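Local coordinates for protein catalase (Corynebacterium glutamicum, PDB 4B7H) that breaks hydrogen peroxide down into water and oxygen at a haem iron and is inhibited by nitric oxide, at residues G407-G412 against T420-A425; T213-N218 against I428-D433; N377-E382 against S398-D403. All blocks are in the same frame, centred on the assembly; numbering follows the deposited sequence.

Contact 1: G407-G412 against T420-A425; sequences GYLDNG and TSYGQA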
# COMPACT_ATOMS: atom_id res chain seq x y z
N GLY A 407 18.93 13.88 -21.94
CA GLY A 407 19.86 12.78 -22.10
C GLY A 407 21.12 13.18 -22.84
O GLY A 407 21.13 14.20 -23.53
N TYR A 408 22.18 12.38 -22.72
CA TYR A 408 23.45 12.75 -23.35
C TYR A 408 23.41 12.67 -24.89
O TYR A 408 24.27 13.26 -25.55
CB TYR A 408 24.64 11.96 -22.77
CG TYR A 408 24.57 10.45 -22.93
CD1 TYR A 408 24.87 9.85 -24.15
CD2 TYR A 408 24.23 9.64 -21.86
CE1 TYR A 408 24.81 8.48 -24.30
CE2 TYR A 408 24.17 8.27 -22.00
CZ TYR A 408 24.46 7.69 -23.22
OH TYR A 408 24.40 6.32 -23.35
N LEU A 409 22.43 11.96 -25.44
CA LEU A 409 22.23 11.92 -26.89
C LEU A 409 21.42 13.12 -27.38
O LEU A 409 21.50 13.49 -28.55
CB LEU A 409 21.53 10.62 -27.31
CG LEU A 409 22.28 9.33 -26.95
CD1 LEU A 409 21.41 8.10 -27.20
CD2 LEU A 409 23.59 9.23 -27.72
N ASP A 410 20.64 13.71 -26.48
CA ASP A 410 19.75 14.81 -26.83
C ASP A 410 20.54 16.12 -26.85
O ASP A 410 21.66 16.18 -26.35
CB ASP A 410 18.63 14.95 -25.79
CG ASP A 410 17.83 13.67 -25.57
OD1 ASP A 410 17.56 12.90 -26.53
OD2 ASP A 410 17.44 13.45 -24.40
N ASN A 411 19.94 17.17 -27.41
CA ASN A 411 20.59 18.49 -27.39
C ASN A 411 20.20 19.35 -26.18
O ASN A 411 20.78 20.41 -25.94
CB ASN A 411 20.39 19.26 -28.70
CG ASN A 411 18.93 19.57 -28.99
OD1 ASN A 411 18.07 19.50 -28.11
ND2 ASN A 411 18.66 19.93 -30.23
N GLY A 412 19.22 18.88 -25.40
CA GLY A 412 18.79 19.58 -24.21
C GLY A 412 17.82 20.72 -24.46
O GLY A 412 17.38 21.36 -23.50
N THR A 420 15.32 13.02 -36.30
CA THR A 420 16.58 12.78 -35.62
C THR A 420 16.73 11.30 -35.27
O THR A 420 15.80 10.68 -34.72
CB THR A 420 16.64 13.63 -34.33
OG1 THR A 420 16.55 15.02 -34.66
CG2 THR A 420 17.94 13.38 -33.58
N SER A 421 17.89 10.74 -35.58
CA SER A 421 18.22 9.37 -35.18
C SER A 421 19.54 9.36 -34.43
O SER A 421 20.44 10.16 -34.74
CB SER A 421 18.32 8.43 -36.38
OG SER A 421 17.07 8.25 -37.01
N TYR A 422 19.66 8.45 -33.46
CA TYR A 422 20.87 8.31 -32.67
C TYR A 422 21.66 7.04 -32.99
O TYR A 422 22.82 6.91 -32.60
CB TYR A 422 20.54 8.30 -31.18
CG TYR A 422 19.89 9.56 -30.66
CD1 TYR A 422 20.26 10.82 -31.13
CD2 TYR A 422 18.92 9.49 -29.67
CE1 TYR A 422 19.67 11.97 -30.62
CE2 TYR A 422 18.33 10.62 -29.15
CZ TYR A 422 18.71 11.86 -29.63
OH TYR A 422 18.13 12.98 -29.11
N GLY A 423 21.04 6.09 -33.68
CA GLY A 423 21.73 4.85 -34.01
C GLY A 423 21.73 3.80 -32.92
O GLY A 423 20.87 3.78 -32.03
N GLN A 424 22.72 2.92 -32.99
CA GLN A 424 22.73 1.69 -32.21
C GLN A 424 22.78 1.98 -30.71
O GLN A 424 23.59 2.79 -30.25
CB GLN A 424 23.90 0.80 -32.65
CG GLN A 424 23.68 -0.69 -32.41
CD GLN A 424 23.93 -1.11 -30.98
OE1 GLN A 424 24.96 -0.77 -30.40
NE2 GLN A 424 22.99 -1.85 -30.41
N ALA A 425 21.89 1.31 -29.97
CA ALA A 425 21.77 1.52 -28.53
C ALA A 425 22.80 0.69 -27.77
O ALA A 425 22.45 -0.27 -27.07
CB ALA A 425 20.35 1.18 -28.07
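Leu-409 covers one face of the Tyr-422 ring, a CH-pi contact within the long irregular wrapping region characteristic of haem catalases. CB of Leu-409 lies 3.6 Å from the Tyr-422 ring centroid and 8° off the ring normal. Because CG of the leucine is anti to its carbonyl carbon (chi1 -59°), CD1 extends the cover toward the root of the ring and comes 3.8 Å from Tyr-422 CD2. The backbone takes part as well, with Leu-409 O 3.2 Å from Tyr-422 CE1.

At its far end the phenol reaches Asp-410, next to Leu-409: its OH donates to Asp-410 OD1 over 2.6 Å, meeting the anti lone pair, with carboxylate and ring planes 46° apart. The hydroxyl is also hydrogen-bonded to Ser-416. Ser-32 and Glu-33 of a second subunit bond to OD1 and OD2 of the buried Asp-410, which would probably stabilise its negative charge, while Arg-441 of a third subunit packs on both Leu-409 and Tyr-422.

A type I beta turn, Gly-407 to Asp-410, positions the acid. Asp-410 N donates to Gly-407 O (3.0 Å), and Gly-407 N returns a 2.9 Å bond to Asp-410 OD2, tilted out of the carboxylate plane.

Contact 2: T213-N218 against I428-D433; sequences TFQWIN and IYVNPD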
# COMPACT_ATOMS: atom_id res chain seq x y z
N THR A 213 25.81 -14.26 -19.55
CA THR A 213 26.68 -13.47 -20.40
C THR A 213 26.26 -12.00 -20.35
O THR A 213 25.09 -11.67 -20.57
CB THR A 213 26.60 -14.01 -21.81
OG1 THR A 213 27.06 -15.36 -21.80
CG2 THR A 213 27.43 -13.17 -22.78
N PHE A 214 27.22 -11.14 -20.02
CA PHE A 214 27.04 -9.70 -20.13
C PHE A 214 27.95 -9.17 -21.22
O PHE A 214 28.67 -9.93 -21.89
CB PHE A 214 27.38 -9.04 -18.79
CG PHE A 214 26.41 -9.38 -17.70
CD1 PHE A 214 25.22 -8.67 -17.58
CD2 PHE A 214 26.67 -10.42 -16.83
CE1 PHE A 214 24.30 -9.00 -16.59
CE2 PHE A 214 25.77 -10.75 -15.83
CZ PHE A 214 24.58 -10.04 -15.71
N GLN A 215 27.93 -7.86 -21.42
CA GLN A 215 28.81 -7.25 -22.41
C GLN A 215 29.69 -6.19 -21.75
O GLN A 215 29.25 -5.49 -20.84
CB GLN A 215 28.00 -6.65 -23.57
CG GLN A 215 28.84 -6.36 -24.81
CD GLN A 215 27.99 -5.87 -25.95
OE1 GLN A 215 27.62 -4.70 -26.01
NE2 GLN A 215 27.65 -6.77 -26.86
N TRP A 216 30.94 -6.10 -22.19
CA TRP A 216 31.83 -5.02 -21.82
C TRP A 216 32.11 -4.22 -23.07
O TRP A 216 32.29 -4.79 -24.16
CB TRP A 216 33.15 -5.57 -21.26
CG TRP A 216 33.17 -5.80 -19.78
CD1 TRP A 216 32.13 -5.66 -18.90
CD2 TRP A 216 34.30 -6.20 -18.99
NE1 TRP A 216 32.54 -5.95 -17.62
CE2 TRP A 216 33.87 -6.28 -17.65
CE3 TRP A 216 35.63 -6.50 -19.30
CZ2 TRP A 216 34.73 -6.65 -16.61
CZ3 TRP A 216 36.49 -6.86 -18.27
CH2 TRP A 216 36.04 -6.94 -16.94
N ILE A 217 32.10 -2.90 -22.95
CA ILE A 217 32.40 -2.03 -24.07
C ILE A 217 33.52 -1.07 -23.65
O ILE A 217 33.45 -0.46 -22.57
CB ILE A 217 31.16 -1.23 -24.53
CG1 ILE A 217 29.99 -2.18 -24.83
CG2 ILE A 217 31.48 -0.40 -25.75
CD1 ILE A 217 28.79 -1.47 -25.44
N ASN A 218 34.55 -0.95 -24.49
CA ASN A 218 35.68 -0.09 -24.18
C ASN A 218 35.45 1.36 -24.63
O ASN A 218 34.39 1.69 -25.16
CB ASN A 218 37.01 -0.68 -24.70
CG ASN A 218 37.13 -0.66 -26.22
OD1 ASN A 218 36.34 -0.02 -26.91
ND2 ASN A 218 38.12 -1.37 -26.75
N ILE A 428 22.57 -0.37 -24.09
CA ILE A 428 21.79 -1.55 -23.75
C ILE A 428 22.69 -2.75 -24.04
O ILE A 428 23.10 -3.45 -23.11
CB ILE A 428 20.45 -1.58 -24.52
CG1 ILE A 428 19.70 -0.26 -24.31
CG2 ILE A 428 19.59 -2.74 -24.04
CD1 ILE A 428 18.40 -0.16 -25.07
N TYR A 429 22.99 -2.97 -25.31
CA TYR A 429 24.13 -3.81 -25.74
C TYR A 429 24.32 -3.66 -27.23
O TYR A 429 23.37 -3.32 -27.96
CB TYR A 429 24.00 -5.30 -25.36
CG TYR A 429 22.77 -6.02 -25.88
CD1 TYR A 429 21.54 -5.87 -25.27
CD2 TYR A 429 22.86 -6.89 -26.97
CE1 TYR A 429 20.41 -6.55 -25.72
CE2 TYR A 429 21.73 -7.57 -27.43
CZ TYR A 429 20.51 -7.39 -26.81
OH TYR A 429 19.38 -8.05 -27.25
N VAL A 430 25.54 -3.89 -27.70
CA VAL A 430 25.77 -4.01 -29.13
C VAL A 430 25.24 -5.38 -29.52
O VAL A 430 25.78 -6.41 -29.10
CB VAL A 430 27.26 -3.92 -29.50
CG1 VAL A 430 27.43 -4.02 -31.02
CG2 VAL A 430 27.85 -2.61 -29.00
N ASN A 431 24.15 -5.41 -30.28
CA ASN A 431 23.49 -6.68 -30.55
C ASN A 431 24.18 -7.50 -31.62
O ASN A 431 24.80 -6.94 -32.54
CB ASN A 431 22.02 -6.47 -30.92
CG ASN A 431 21.85 -5.56 -32.13
OD1 ASN A 431 21.67 -4.35 -32.00
ND2 ASN A 431 21.91 -6.15 -33.33
N PRO A 432 24.10 -8.83 -31.50
CA PRO A 432 24.50 -9.71 -32.60
C PRO A 432 23.34 -9.82 -33.60
O PRO A 432 22.35 -9.11 -33.47
CB PRO A 432 24.73 -11.04 -31.89
CG PRO A 432 23.69 -11.04 -30.81
CD PRO A 432 23.61 -9.59 -30.34
N ASP A 433 23.50 -10.68 -34.60
CA ASP A 433 22.46 -10.96 -35.58
C ASP A 433 21.22 -11.47 -34.84
O ASP A 433 21.34 -12.36 -34.00
CB ASP A 433 23.00 -12.05 -36.52
CG ASP A 433 22.11 -12.36 -37.72
OD1 ASP A 433 20.95 -11.90 -37.80
OD2 ASP A 433 22.58 -13.10 -38.60
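Gln-215 and Tyr-429 bring the two backbones to 6.7 Å between their CA atoms, where strand 214-217 of the antiparallel catalase beta-barrel sheet meets the irregular segment 428-433. A side-chain amide bridges this gap by imitating the backbone pairing of a strand. With CG of Gln-215 anti to its backbone N (chi1 -163°) and the chain extended beyond it, the amide stands well out from the strand and grips both polar backbone atoms of Val-430. Its OE1 accepts from Val-430 N at 2.8 Å, in the carbonyl plane and on a lone pair, with an N-H...O angle of 161°. Its NE2 donates to Val-430 O at 2.9 Å, again on a lone pair, at 167°. Two nearly straight bonds to one residue should fix the rotation of this buried amide, with one bond at OE1 and one at NE2.

Carbon atoms pack round the amide: Tyr-429 CB lies 3.7 Å from Gln-215 OE1, and farther along the strand Ile-217 CD1 makes an apolar contact with Val-430 CG2 at 3.9 Å. The phenol of Tyr-429 leads away from the strand to Gln-346 on helix 343-359. Asn-431 faces a third subunit, bonding to Asp-438 and Leu-439 of that chain, and its ND2 also donates to Pro-432 O at 3.0 Å, in the plane of its own amide but from above that of the carbonyl.

Contact 3: N377-E382 against S398-D403; sequences NTYSRE and SPNRYD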
# COMPACT_ATOMS: atom_id res chain seq x y z
N ASN A 377 19.93 13.19 -11.17
CA ASN A 377 19.31 14.29 -11.90
C ASN A 377 18.15 13.73 -12.71
O ASN A 377 18.33 13.19 -13.80
CB ASN A 377 20.33 14.97 -12.81
CG ASN A 377 19.76 16.20 -13.51
OD1 ASN A 377 18.67 16.66 -13.18
ND2 ASN A 377 20.49 16.73 -14.48
N THR A 378 16.94 13.85 -12.17
CA THR A 378 15.79 13.17 -12.73
C THR A 378 14.59 14.09 -12.80
O THR A 378 14.45 15.01 -11.99
CB THR A 378 15.42 11.90 -11.91
OG1 THR A 378 14.36 11.20 -12.55
CG2 THR A 378 14.96 12.29 -10.50
N TYR A 379 13.70 13.84 -13.76
CA TYR A 379 12.43 14.55 -13.83
C TYR A 379 11.32 13.81 -13.08
O TYR A 379 10.20 14.31 -12.96
CB TYR A 379 12.04 14.83 -15.28
CG TYR A 379 12.90 15.90 -15.90
CD1 TYR A 379 12.61 17.24 -15.70
CD2 TYR A 379 14.02 15.57 -16.66
CE1 TYR A 379 13.41 18.23 -16.26
CE2 TYR A 379 14.83 16.56 -17.21
CZ TYR A 379 14.51 17.89 -17.01
OH TYR A 379 15.30 18.87 -17.56
N SER A 380 11.62 12.62 -12.57
CA SER A 380 10.63 11.93 -11.73
C SER A 380 10.35 12.75 -10.47
O SER A 380 11.22 13.48 -9.99
CB SER A 380 11.13 10.54 -11.33
OG SER A 380 11.27 9.71 -12.46
N ARG A 381 9.14 12.61 -9.94
CA ARG A 381 8.70 13.44 -8.82
C ARG A 381 7.61 12.73 -8.03
O ARG A 381 7.07 11.70 -8.47
CB ARG A 381 8.15 14.77 -9.35
CG ARG A 381 6.86 14.61 -10.16
CD ARG A 381 6.30 15.95 -10.59
NE ARG A 381 4.91 15.83 -11.02
CZ ARG A 381 4.09 16.86 -11.17
NH1 ARG A 381 4.52 18.09 -10.94
NH2 ARG A 381 2.84 16.66 -11.56
N GLU A 382 7.31 13.28 -6.86
CA GLU A 382 6.17 12.86 -6.05
C GLU A 382 6.24 11.37 -5.70
O GLU A 382 7.33 10.83 -5.51
CB GLU A 382 4.84 13.30 -6.69
CG GLU A 382 4.88 14.79 -6.96
CD GLU A 382 3.63 15.38 -7.59
OE1 GLU A 382 2.64 14.65 -7.81
OE2 GLU A 382 3.64 16.59 -7.87
N SER A 398 11.14 17.87 -19.76
CA SER A 398 12.12 18.26 -20.78
C SER A 398 11.54 17.87 -22.14
O SER A 398 10.76 16.92 -22.24
CB SER A 398 13.50 17.63 -20.55
OG SER A 398 13.61 16.34 -21.14
N PRO A 399 11.89 18.61 -23.20
CA PRO A 399 12.82 19.75 -23.22
C PRO A 399 12.24 20.99 -22.57
O PRO A 399 11.02 21.18 -22.59
CB PRO A 399 13.02 20.00 -24.72
CG PRO A 399 11.72 19.54 -25.33
CD PRO A 399 11.39 18.30 -24.55
N ASN A 400 13.10 21.82 -22.00
CA ASN A 400 12.67 23.05 -21.33
C ASN A 400 13.64 24.18 -21.59
O ASN A 400 14.74 23.95 -22.12
CB ASN A 400 12.48 22.82 -19.83
CG ASN A 400 13.74 22.33 -19.14
OD1 ASN A 400 13.82 21.17 -18.71
ND2 ASN A 400 14.72 23.21 -19.03
N ARG A 401 13.25 25.39 -21.20
CA ARG A 401 14.05 26.59 -21.45
C ARG A 401 15.12 26.88 -20.38
O ARG A 401 15.76 27.93 -20.41
CB ARG A 401 13.15 27.81 -21.65
CG ARG A 401 12.33 28.26 -20.43
CD ARG A 401 11.49 29.46 -20.81
NE ARG A 401 10.65 29.98 -19.73
CZ ARG A 401 11.07 30.87 -18.83
NH1 ARG A 401 12.33 31.31 -18.87
NH2 ARG A 401 10.25 31.32 -17.89
N TYR A 402 15.30 25.93 -19.47
CA TYR A 402 16.23 26.09 -18.34
C TYR A 402 17.48 25.23 -18.53
O TYR A 402 17.84 24.91 -19.66
CB TYR A 402 15.51 25.78 -17.02
CG TYR A 402 14.17 26.49 -16.91
CD1 TYR A 402 14.09 27.82 -16.49
CD2 TYR A 402 12.99 25.83 -17.24
CE1 TYR A 402 12.85 28.46 -16.41
CE2 TYR A 402 11.76 26.46 -17.16
CZ TYR A 402 11.70 27.77 -16.74
OH TYR A 402 10.47 28.39 -16.66
N ASP A 403 18.14 24.85 -17.43
CA ASP A 403 19.47 24.24 -17.54
C ASP A 403 19.57 22.82 -16.98
O ASP A 403 20.63 22.21 -17.05
CB ASP A 403 20.51 25.12 -16.84
CG ASP A 403 20.53 26.53 -17.37
OD1 ASP A 403 20.48 26.70 -18.61
OD2 ASP A 403 20.59 27.47 -16.55
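Tyr-379 reaches across to Ser-398 with the outer half of its ring, joining two irregular segments of the wrapping region of this catalase. CB leaves the backbone toward segment 398-403, and CG stands anti to the carbonyl carbon (chi1 -72°), which sends the ring on toward the serine. Over one face, toward the rim, lies Ser-398 N, 4.2 Å above the plane. Farther out, CE2 of Tyr-379 is 3.8 Å from Ser-398 CB, and CZ of Tyr-379 meets the same CB at 3.7 Å. The side chain of Asn-400 comes up beside the phenol end, its amide plane turned 59° from the ring. At the tip, OH of Tyr-379 is hydrogen-bonded to the carbonyl of Gly-405, while Lys-404 makes a cation-pi contact with the ring and bonds through NZ to Asn-377 and Thr-378.

The root of the tyrosine is held by an ST turn, in which Thr-378 OG1 accepts from Ser-380 N at 3.1 Å; His-25 of a second subunit bonds to the same OG1. Both segments belong to the irregular chain between helix 343-359 and strand 423-424, and they are laid against other subunits: Arg-401 forms a salt bridge with Asp-174 on helix 173-182 of a third subunit, and Arg-381 packs on His-160 of helix 155-162 in that same chain.

Followed from the N terminus, the chain first lays down strand 214-217, half of contact 2, and returns to it only after some two hundred residues. Within that large loop, beyond helix 343-359, contact 3 closes a short loop between 377-382 and 398-403. Contact 1 follows directly in series, closing a smaller one between 407-412 and 420-425, so both nest inside contact 2. Contacts 1 and 2 touch where Gln-424 NE2 probably bonds to Tyr-429 O, whereas contacts 2 and 3 stay about 17 Å apart at their nearest atoms. Together they fold the wrapping region on itself, tie it to the barrel sheet and present it to the second and third subunits.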